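Local coordinates for protein alanine racemase (Enterococcus faecalis, PDB 3E6E) that belongs to the alanine racemase family, which pairs an N-terminal TIM-barrel domain with a C-terminal beta domain, and is modelled here with bound DCS, at residues T9-D14 / P245-T250; T298-G303 / V330-G335; F161-I166 / E197-V202. The protein carries 1 engineered substitution. All blocks are in the same frame, centred on the assembly; numbering follows the deposited sequence.

Overall arrangement
Interactions 1 and 2 belong to one mixed sheet of the C-terminal beta region, while interaction 3 lies on the opposite side of the chain's centre, in the N-terminal TIM barrel. The first two have centres about 12 Å apart and touch: 245-250 is paired with 9-14 and also meets 330-335, since strands 249-259 and 330-332 are neighbours. Interaction 3 is centred about 38 Å from interaction 1 and about 48 Å from interaction 2. Along the chain, 9-14 comes first, the whole barrel including 161-166 and 197-202 follows, and 245-250 returns to pair with 9-14; both segments of interaction 2 come later. The N-terminal strand is thus built into the beta region that follows the barrel.

Interaction 1 of 3, residues T9-D14 / P245-T250; sequences TRLHID and PALRLT
Arg10 and Thr250 form an antiparallel hydrogen-bonded pair that fixes the short N-terminal strand 10-12 to the start of strand 249-259 in the mixed sheet of the beta region. Thr250 N donates to Arg10 O at 2.9 Å, almost straight (169°), and Arg10 N donates back to Thr250 O at 2.9 Å from above that carbonyl's plane. Farther along, His12 N makes a weak, bent bond to Arg248 O, and Asp14 N reaches Ala246 O at 2.7 Å in the carbonyl plane, just as Asp14 takes the N-cap of helix 15-28. On the face of Leu11 and Leu249, Leu11 CD1 lies 3.6 Å from Leu247 CD1 and 3.6 Å from Leu249 CB, so one methyl serves two leucines. The His12 imidazole sits beside the Thr250 side chain and turns its edge to Thr250 OG1, which is in the ring plane 3.2 Å from CE1; chi1 of 51° sets this hydroxyl between its own backbone N and carbonyl carbon, facing the ring. Around the pair, strand 368-369 runs along the other edge of strand 10-12, where Glu369 forms a salt bridge with Arg10, while Leu249 is bonded through its backbone to Leu333.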
loop_
_atom_site.group_PDB
_atom_site.type_symbol
_atom_site.label_atom_id
_atom_site.label_comp_id
_atom_site.label_asym_id
_atom_site.label_seq_id
_atom_site.Cartn_x
_atom_site.Cartn_y
_atom_site.Cartn_z
ATOM N N THR A 9 -8.193 -9.218 10.874
ATOM C CA THR A 9 -7.377 -8.012 10.821
ATOM C C THR A 9 -8.242 -6.864 10.318
ATOM O O THR A 9 -8.621 -6.838 9.145
ATOM C CB THR A 9 -6.176 -8.182 9.886
ATOM O OG1 THR A 9 -5.432 -9.338 10.284
ATOM C CG2 THR A 9 -5.262 -6.965 9.965
ATOM N N ARG A 10 -8.538 -5.913 11.204
ATOM C CA ARG A 10 -9.387 -4.767 10.864
ATOM C C ARG A 10 -8.795 -3.383 11.137
ATOM O O ARG A 10 -7.941 -3.201 12.017
ATOM C CB ARG A 10 -10.716 -4.862 11.611
ATOM C CG ARG A 10 -11.499 -6.114 11.310
ATOM C CD ARG A 10 -12.940 -5.995 11.796
ATOM N NE ARG A 10 -13.785 -7.060 11.263
ATOM C CZ ARG A 10 -13.719 -7.503 10.008
ATOM N NH1 ARG A 10 -12.843 -6.979 9.159
ATOM N NH2 ARG A 10 -14.528 -8.467 9.596
ATOM N N LEU A 11 -9.290 -2.400 10.389
ATOM C CA LEU A 11 -8.846 -1.007 10.522
ATOM C C LEU A 11 -10.050 -0.154 10.988
ATOM O O LEU A 11 -10.863 0.263 10.174
ATOM C CB LEU A 11 -8.318 -0.538 9.153
ATOM C CG LEU A 11 -7.209 0.506 8.980
ATOM C CD1 LEU A 11 -6.057 0.296 9.954
ATOM C CD2 LEU A 11 -6.712 0.409 7.544
ATOM N N HIS A 12 -10.167 0.084 12.295
ATOM C CA HIS A 12 -11.290 0.858 12.849
ATOM C C HIS A 12 -11.160 2.364 12.742
ATOM O O HIS A 12 -10.236 2.971 13.290
ATOM C CB HIS A 12 -11.525 0.509 14.317
ATOM C CG HIS A 12 -11.965 -0.903 14.530
ATOM N ND1 HIS A 12 -11.073 -1.943 14.700
ATOM C CD2 HIS A 12 -13.201 -1.459 14.550
ATOM C CE1 HIS A 12 -11.742 -3.078 14.811
ATOM N NE2 HIS A 12 -13.035 -2.812 14.723
ATOM N N ILE A 13 -12.114 2.974 12.058
ATOM C CA ILE A 13 -12.091 4.408 11.872
ATOM C C ILE A 13 -13.135 5.071 12.751
ATOM O O ILE A 13 -14.248 4.577 12.886
ATOM C CB ILE A 13 -12.301 4.723 10.390
ATOM C CG1 ILE A 13 -11.062 4.246 9.627
ATOM C CG2 ILE A 13 -12.554 6.213 10.186
ATOM C CD1 ILE A 13 -11.219 4.142 8.139
ATOM N N ASP A 14 -12.754 6.179 13.377
ATOM C CA ASP A 14 -13.643 6.922 14.273
ATOM C C ASP A 14 -14.080 8.210 13.577
ATOM O O ASP A 14 -13.375 9.225 13.623
ATOM C CB ASP A 14 -12.895 7.250 15.569
ATOM C CG ASP A 14 -13.772 7.915 16.616
ATOM O OD1 ASP A 14 -13.225 8.331 17.659
ATOM O OD2 ASP A 14 -15.000 8.017 16.420
ATOM N N PRO A 245 -6.920 11.237 17.388
ATOM C CA PRO A 245 -6.677 10.226 16.359
ATOM C C PRO A 245 -7.965 9.528 15.938
ATOM O O PRO A 245 -8.758 9.105 16.778
ATOM C CB PRO A 245 -5.690 9.289 17.043
ATOM C CG PRO A 245 -4.895 10.233 17.906
ATOM C CD PRO A 245 -5.994 11.063 18.521
ATOM N N ALA A 246 -8.173 9.419 14.633
ATOM C CA ALA A 246 -9.372 8.780 14.109
ATOM C C ALA A 246 -9.111 7.359 13.624
ATOM O O ALA A 246 -10.035 6.564 13.501
ATOM C CB ALA A 246 -9.935 9.610 12.967
ATOM N N LEU A 247 -7.848 7.060 13.340
ATOM C CA LEU A 247 -7.420 5.755 12.849
ATOM C C LEU A 247 -7.148 4.812 14.011
ATOM O O LEU A 247 -6.716 5.244 15.073
ATOM C CB LEU A 247 -6.144 5.922 12.025
ATOM C CG LEU A 247 -5.638 4.870 11.044
ATOM C CD1 LEU A 247 -5.717 3.489 11.655
ATOM C CD2 LEU A 247 -6.432 4.948 9.773
ATOM N N ARG A 248 -7.388 3.521 13.784
ATOM C CA ARG A 248 -7.172 2.466 14.778
ATOM C C ARG A 248 -6.958 1.150 14.026
ATOM O O ARG A 248 -7.636 0.873 13.029
ATOM C CB ARG A 248 -8.386 2.367 15.695
ATOM C CG ARG A 248 -8.062 1.902 17.077
ATOM C CD ARG A 248 -9.260 2.048 18.005
ATOM N NE ARG A 248 -8.920 1.543 19.334
ATOM C CZ ARG A 248 -8.715 0.258 19.627
ATOM N NH1 ARG A 248 -8.830 -0.670 18.690
ATOM N NH2 ARG A 248 -8.356 -0.091 20.855
ATOM N N LEU A 249 -6.018 0.338 14.489
ATOM C CA LEU A 249 -5.731 -0.920 13.801
ATOM C C LEU A 249 -5.631 -2.112 14.738
ATOM O O LEU A 249 -4.828 -2.110 15.682
ATOM C CB LEU A 249 -4.432 -0.781 13.023
ATOM C CG LEU A 249 -3.840 -2.009 12.349
ATOM C CD1 LEU A 249 -4.725 -2.484 11.193
ATOM C CD2 LEU A 249 -2.470 -1.628 11.832
ATOM N N THR A 250 -6.431 -3.141 14.467
ATOM C CA THR A 250 -6.435 -4.343 15.299
ATOM C C THR A 250 -6.399 -5.619 14.487
ATOM O O THR A 250 -6.555 -5.617 13.263
ATOM C CB THR A 250 -7.701 -4.430 16.182
ATOM O OG1 THR A 250 -8.860 -4.239 15.359
ATOM C CG2 THR A 250 -7.673 -3.405 17.312
#

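Interaction 2 of 3, residues T298-G303 / V330-G335; sequences TVLVNG and VVTLVG
Val299 meets Leu333 exactly where segment 330-335 bends: the regular antiparallel pairing stops there, because residues 333-335 turn a corner and Leu333 and Val334 together face Leu249 in a classic beta bulge. Before the corner Leu300 and Thr332 form the hydrogen-bonded pair, with Thr332 N giving a nearly linear bond (175°) to Leu300 O at 2.7 Å in the carbonyl plane. The return bond, Leu300 N to Thr332 O at 2.8 Å, comes in tilted from its carbonyl plane. The strand axes diverge noticeably from antiparallel, at 145°, and approach to 4.7 Å.

On the face of Leu300 and Thr332, the two side chains meet at their CB atoms, 3.8 Å apart, and diverge beyond, Leu300 CG and Thr332 OG1 heading away from each other. The opposite face is aliphatic. Val299 splits its branches between two partners: CG1 touches Leu333 CG at 3.8 Å, the two side chains running side by side in the same direction, whereas CG2 meets Val331 CG1 at 4.1 Å. Val299 has chi1 -63°, which wedges CG2 between its own backbone N and carbonyl carbon and swings CG1 anti to that carbon, toward Leu333. Val301 CG2 and Val331 CG2 make a looser touch at 4.4 Å. Ile319 adds to this face against Val299 and Val301, and Trp290 against Val299 and Leu333, giving a hydrophobic layer under the sheet.

Beyond Val301 the chain reverses through Asn302 and Gly303, both with positive phi, in the conformation of a type I' turn leading into strand 304-309. Strand 298-301 is therefore hydrogen-bonded on both edges, between its hairpin partner and strand 330-332, as an inner strand of the antiparallel part of the alanine racemase C-terminal beta domain.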
loop_
_atom_site.group_PDB
_atom_site.type_symbol
_atom_site.label_atom_id
_atom_site.label_comp_id
_atom_site.label_asym_id
_atom_site.label_seq_id
_atom_site.Cartn_x
_atom_site.Cartn_y
_atom_site.Cartn_z
ATOM N N THR A 298 6.639 -3.265 19.138
ATOM C CA THR A 298 5.797 -4.053 20.025
ATOM C C THR A 298 4.317 -3.710 19.907
ATOM O O THR A 298 3.942 -2.543 19.943
ATOM C CB THR A 298 6.223 -3.863 21.487
ATOM O OG1 THR A 298 6.230 -2.466 21.809
ATOM C CG2 THR A 298 7.615 -4.444 21.700
ATOM N N VAL A 299 3.482 -4.737 19.769
ATOM C CA VAL A 299 2.039 -4.548 19.668
ATOM C C VAL A 299 1.380 -4.845 21.013
ATOM O O VAL A 299 2.061 -5.202 21.974
ATOM C CB VAL A 299 1.420 -5.448 18.595
ATOM C CG1 VAL A 299 1.980 -5.081 17.232
ATOM C CG2 VAL A 299 1.688 -6.898 18.925
ATOM N N LEU A 300 0.056 -4.729 21.077
ATOM C CA LEU A 300 -0.639 -4.931 22.338
ATOM C C LEU A 300 -1.608 -6.095 22.451
ATOM O O LEU A 300 -2.530 -6.262 21.648
ATOM C CB LEU A 300 -1.348 -3.634 22.725
ATOM C CG LEU A 300 -0.388 -2.445 22.792
ATOM C CD1 LEU A 300 -1.173 -1.140 22.898
ATOM C CD2 LEU A 300 0.545 -2.611 23.984
ATOM N N VAL A 301 -1.386 -6.886 23.492
ATOM C CA VAL A 301 -2.213 -8.044 23.798
ATOM C C VAL A 301 -2.578 -7.898 25.273
ATOM O O VAL A 301 -1.709 -7.846 26.130
ATOM C CB VAL A 301 -1.422 -9.353 23.560
ATOM C CG1 VAL A 301 -2.362 -10.561 23.622
ATOM C CG2 VAL A 301 -0.706 -9.282 22.199
ATOM N N ASN A 302 -3.864 -7.797 25.565
ATOM C CA ASN A 302 -4.319 -7.638 26.942
ATOM C C ASN A 302 -3.566 -6.540 27.677
ATOM O O ASN A 302 -3.192 -6.702 28.844
ATOM C CB ASN A 302 -4.163 -8.939 27.730
ATOM C CG ASN A 302 -4.997 -10.061 27.173
ATOM O OD1 ASN A 302 -6.117 -9.850 26.703
ATOM N ND2 ASN A 302 -4.461 -11.278 27.241
ATOM N N GLY A 303 -3.331 -5.427 26.992
ATOM C CA GLY A 303 -2.650 -4.309 27.624
ATOM C C GLY A 303 -1.187 -4.505 27.953
ATOM O O GLY A 303 -0.605 -3.693 28.661
ATOM N N VAL A 330 -7.650 -10.108 21.299
ATOM C CA VAL A 330 -7.459 -9.017 20.336
ATOM C C VAL A 330 -6.040 -8.467 20.305
ATOM O O VAL A 330 -5.442 -8.182 21.345
ATOM C CB VAL A 330 -8.400 -7.824 20.614
ATOM C CG1 VAL A 330 -8.073 -6.674 19.656
ATOM C CG2 VAL A 330 -9.850 -8.249 20.454
ATOM N N VAL A 331 -5.498 -8.326 19.104
ATOM C CA VAL A 331 -4.170 -7.778 18.965
ATOM C C VAL A 331 -4.304 -6.336 18.523
ATOM O O VAL A 331 -4.848 -6.042 17.449
ATOM C CB VAL A 331 -3.340 -8.543 17.933
ATOM C CG1 VAL A 331 -2.049 -7.779 17.632
ATOM C CG2 VAL A 331 -3.013 -9.938 18.475
ATOM N N THR A 332 -3.813 -5.434 19.362
ATOM C CA THR A 332 -3.872 -4.017 19.071
ATOM C C THR A 332 -2.555 -3.465 18.518
ATOM O O THR A 332 -1.561 -3.350 19.238
ATOM C CB THR A 332 -4.252 -3.247 20.325
ATOM O OG1 THR A 332 -5.452 -3.813 20.878
ATOM C CG2 THR A 332 -4.472 -1.773 19.990
ATOM N N LEU A 333 -2.554 -3.129 17.232
ATOM C CA LEU A 333 -1.363 -2.581 16.599
ATOM C C LEU A 333 -1.335 -1.049 16.663
ATOM O O LEU A 333 -0.279 -0.447 16.872
ATOM C CB LEU A 333 -1.263 -3.059 15.148
ATOM C CG LEU A 333 -0.976 -4.561 14.958
ATOM C CD1 LEU A 333 -2.239 -5.375 15.172
ATOM C CD2 LEU A 333 -0.448 -4.806 13.569
ATOM N N VAL A 334 -2.489 -0.417 16.486
ATOM C CA VAL A 334 -2.569 1.037 16.545
ATOM C C VAL A 334 -3.776 1.421 17.394
ATOM O O VAL A 334 -4.912 1.132 17.033
ATOM C CB VAL A 334 -2.707 1.639 15.124
ATOM C CG1 VAL A 334 -2.837 3.145 15.206
ATOM C CG2 VAL A 334 -1.503 1.260 14.286
ATOM N N GLY A 335 -3.531 2.060 18.528
ATOM C CA GLY A 335 -4.624 2.434 19.398
ATOM C C GLY A 335 -4.244 2.213 20.849
ATOM O O GLY A 335 -3.060 2.231 21.181
#

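Interaction 3 of 3, residues F161-I166 / E197-V202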
loop_
_atom_site.group_PDB
_atom_site.type_symbol
_atom_site.label_atom_id
_atom_site.label_comp_id
_atom_site.label_asym_id
_atom_site.label_seq_id
_atom_site.Cartn_x
_atom_site.Cartn_y
_atom_site.Cartn_z
ATOM N N PHE A 161 -14.465 30.592 -18.593
ATOM C CA PHE A 161 -13.824 30.296 -17.321
ATOM C C PHE A 161 -14.604 31.030 -16.232
ATOM O O PHE A 161 -15.612 31.677 -16.508
ATOM C CB PHE A 161 -12.379 30.813 -17.320
ATOM C CG PHE A 161 -11.506 30.208 -18.386
ATOM C CD1 PHE A 161 -11.136 28.867 -18.328
ATOM C CD2 PHE A 161 -11.040 30.982 -19.439
ATOM C CE1 PHE A 161 -10.316 28.311 -19.300
ATOM C CE2 PHE A 161 -10.219 30.432 -20.417
ATOM C CZ PHE A 161 -9.856 29.095 -20.348
ATOM N N LEU A 162 -14.128 30.923 -14.996
ATOM C CA LEU A 162 -14.735 31.633 -13.877
ATOM C C LEU A 162 -13.672 32.183 -12.931
ATOM O O LEU A 162 -13.793 33.301 -12.430
ATOM C CB LEU A 162 -15.692 30.715 -13.115
ATOM C CG LEU A 162 -16.208 31.235 -11.772
ATOM C CD1 LEU A 162 -16.795 32.630 -11.927
ATOM C CD2 LEU A 162 -17.234 30.280 -11.183
ATOM N N TRP A 163 -12.633 31.391 -12.692
ATOM C CA TRP A 163 -11.610 31.743 -11.714
ATOM C C TRP A 163 -12.030 31.847 -10.252
ATOM O O TRP A 163 -12.168 32.946 -9.713
ATOM C CB TRP A 163 -10.942 33.067 -12.088
ATOM C CG TRP A 163 -9.793 33.431 -11.199
ATOM C CD1 TRP A 163 -8.861 32.582 -10.673
ATOM C CD2 TRP A 163 -9.449 34.740 -10.732
ATOM N NE1 TRP A 163 -7.961 33.284 -9.908
ATOM C CE2 TRP A 163 -8.299 34.611 -9.927
ATOM C CE3 TRP A 163 -9.997 36.015 -10.912
ATOM C CZ2 TRP A 163 -7.692 35.702 -9.307
ATOM C CZ3 TRP A 163 -9.393 37.095 -10.296
ATOM C CH2 TRP A 163 -8.254 36.932 -9.504
ATOM N N GLU A 164 -12.229 30.698 -9.614
ATOM C CA GLU A 164 -12.780 30.641 -8.286
ATOM C C GLU A 164 -11.769 31.103 -7.267
ATOM O O GLU A 164 -12.146 31.543 -6.183
ATOM C CB GLU A 164 -13.212 29.219 -7.976
ATOM C CG GLU A 164 -14.640 29.105 -7.546
ATOM C CD GLU A 164 -15.080 27.674 -7.497
ATOM O OE1 GLU A 164 -14.523 26.912 -6.675
ATOM O OE2 GLU A 164 -15.976 27.317 -8.294
ATOM N N GLY A 165 -10.483 31.002 -7.594
ATOM C CA GLY A 165 -9.491 31.449 -6.632
ATOM C C GLY A 165 -8.027 31.308 -6.976
ATOM O O GLY A 165 -7.663 30.812 -8.036
ATOM N N ILE A 166 -7.188 31.793 -6.070
ATOM C CA ILE A 166 -5.742 31.695 -6.203
ATOM C C ILE A 166 -5.281 31.072 -4.897
ATOM O O ILE A 166 -5.937 31.191 -3.861
ATOM C CB ILE A 166 -5.012 33.071 -6.326
ATOM C CG1 ILE A 166 -6.013 34.213 -6.291
ATOM C CG2 ILE A 166 -4.156 33.112 -7.573
ATOM C CD1 ILE A 166 -6.306 34.677 -4.893
ATOM N N GLU A 197 -7.788 42.980 -8.020
ATOM C CA GLU A 197 -8.997 42.171 -7.854
ATOM C C GLU A 197 -8.645 40.754 -7.353
ATOM O O GLU A 197 -7.535 40.265 -7.570
ATOM C CB GLU A 197 -9.737 42.071 -9.185
ATOM C CG GLU A 197 -11.178 41.640 -9.071
ATOM C CD GLU A 197 -12.139 42.724 -9.523
ATOM O OE1 GLU A 197 -12.372 43.677 -8.744
ATOM O OE2 GLU A 197 -12.654 42.627 -10.662
ATOM N N LEU A 198 -9.595 40.099 -6.688
ATOM C CA LEU A 198 -9.386 38.750 -6.168
ATOM C C LEU A 198 -10.653 37.931 -6.361
ATOM O O LEU A 198 -11.743 38.483 -6.465
ATOM C CB LEU A 198 -9.041 38.810 -4.687
ATOM C CG LEU A 198 -7.847 39.701 -4.361
ATOM C CD1 LEU A 198 -7.775 39.950 -2.868
ATOM C CD2 LEU A 198 -6.583 39.049 -4.873
ATOM N N PRO A 199 -10.532 36.598 -6.394
ATOM C CA PRO A 199 -11.682 35.712 -6.581
ATOM C C PRO A 199 -12.361 35.314 -5.284
ATOM O O PRO A 199 -12.062 35.860 -4.231
ATOM C CB PRO A 199 -11.084 34.520 -7.318
ATOM C CG PRO A 199 -9.573 34.579 -6.998
ATOM C CD PRO A 199 -9.310 35.819 -6.178
ATOM N N ARG A 200 -13.278 34.358 -5.365
ATOM C CA ARG A 200 -14.013 33.902 -4.193
ATOM C C ARG A 200 -13.103 33.338 -3.130
ATOM O O ARG A 200 -13.301 33.585 -1.945
ATOM C CB ARG A 200 -15.027 32.830 -4.583
ATOM C CG ARG A 200 -16.041 32.503 -3.492
ATOM C CD ARG A 200 -16.998 31.400 -3.938
ATOM N NE ARG A 200 -17.474 31.596 -5.313
ATOM C CZ ARG A 200 -18.343 30.800 -5.936
ATOM N NH1 ARG A 200 -18.851 29.740 -5.309
ATOM N NH2 ARG A 200 -18.677 31.047 -7.200
ATOM N N TYR A 201 -12.101 32.576 -3.559
ATOM C CA TYR A 201 -11.164 31.935 -2.634
ATOM C C TYR A 201 -9.702 32.368 -2.752
ATOM O O TYR A 201 -9.140 32.441 -3.841
ATOM C CB TYR A 201 -11.243 30.415 -2.800
ATOM C CG TYR A 201 -12.604 29.839 -2.512
ATOM C CD1 TYR A 201 -13.365 29.263 -3.525
ATOM C CD2 TYR A 201 -13.119 29.839 -1.220
ATOM C CE1 TYR A 201 -14.612 28.689 -3.257
ATOM C CE2 TYR A 201 -14.362 29.270 -0.940
ATOM C CZ TYR A 201 -15.103 28.692 -1.961
ATOM O OH TYR A 201 -16.314 28.091 -1.679
ATOM N N VAL A 202 -9.091 32.656 -1.612
ATOM C CA VAL A 202 -7.698 33.054 -1.578
ATOM C C VAL A 202 -7.127 32.206 -0.452
ATOM O O VAL A 202 -7.255 32.541 0.726
ATOM C CB VAL A 202 -7.576 34.558 -1.282
ATOM C CG1 VAL A 202 -6.131 35.020 -1.477
ATOM C CG2 VAL A 202 -8.515 35.322 -2.198
#
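Tyr201 is tied to residues 161-166 through both its backbone N and O: its N donates to Glu164 O at 2.8 Å, and its O accepts from Ile166 N at 3.0 Å with an N-H...O angle of 149°. This is the ladder of parallel strands, Gly165 pairing with Tyr201 and Ile166 with Val202. A softer contact extends it, Val202 CA lying 3.4 Å from Ile166 O. Gly165, without a side chain, lets the Tyr201 carbonyl come in against its CA.

The Glu164 carboxylate is engaged outside the two segments, in a salt bridge with Arg128, while OE1 is hydrogen-bonded with Ser103 OG and His130 NE2. On the way there the side chain runs alongside Tyr201, in the same direction, with OE1 3.9 Å from ring atom CE1 and the carboxylate and ring planes 67° apart. Arg200 lays its guanidinium flat above Glu164 CG, which is 4.3 Å from that plane and under its centre; the charged ends, Glu164 OE2 and Arg200 NH2, stay 4.7 Å apart.

Farther out, Pro199 packs its ring over one face of the six-membered ring of Trp163, a CH-pi contact made by CG, although the model sets these carbons too close for the separation to be trusted. Trp163 CG, anti to the backbone N (chi1 -175°), brings the indole across. Glu197 O sits at the indole edge, in its plane. Ile166 CD1 closes the packing, 3.5 Å from Pro199 CD and 3.4 Å from Val202 CG1. Helix 179-193, the crossover of this beta-alpha-beta unit, sets Leu192 on Ile166 and Val202.

The chemistry divides: Glu164, gripped by a cation and two hydrogen-bond partners, is probably kept ionised among the TIM-barrel strands, while Trp163, Pro199 and Ile166 provide an apolar layer toward the helices.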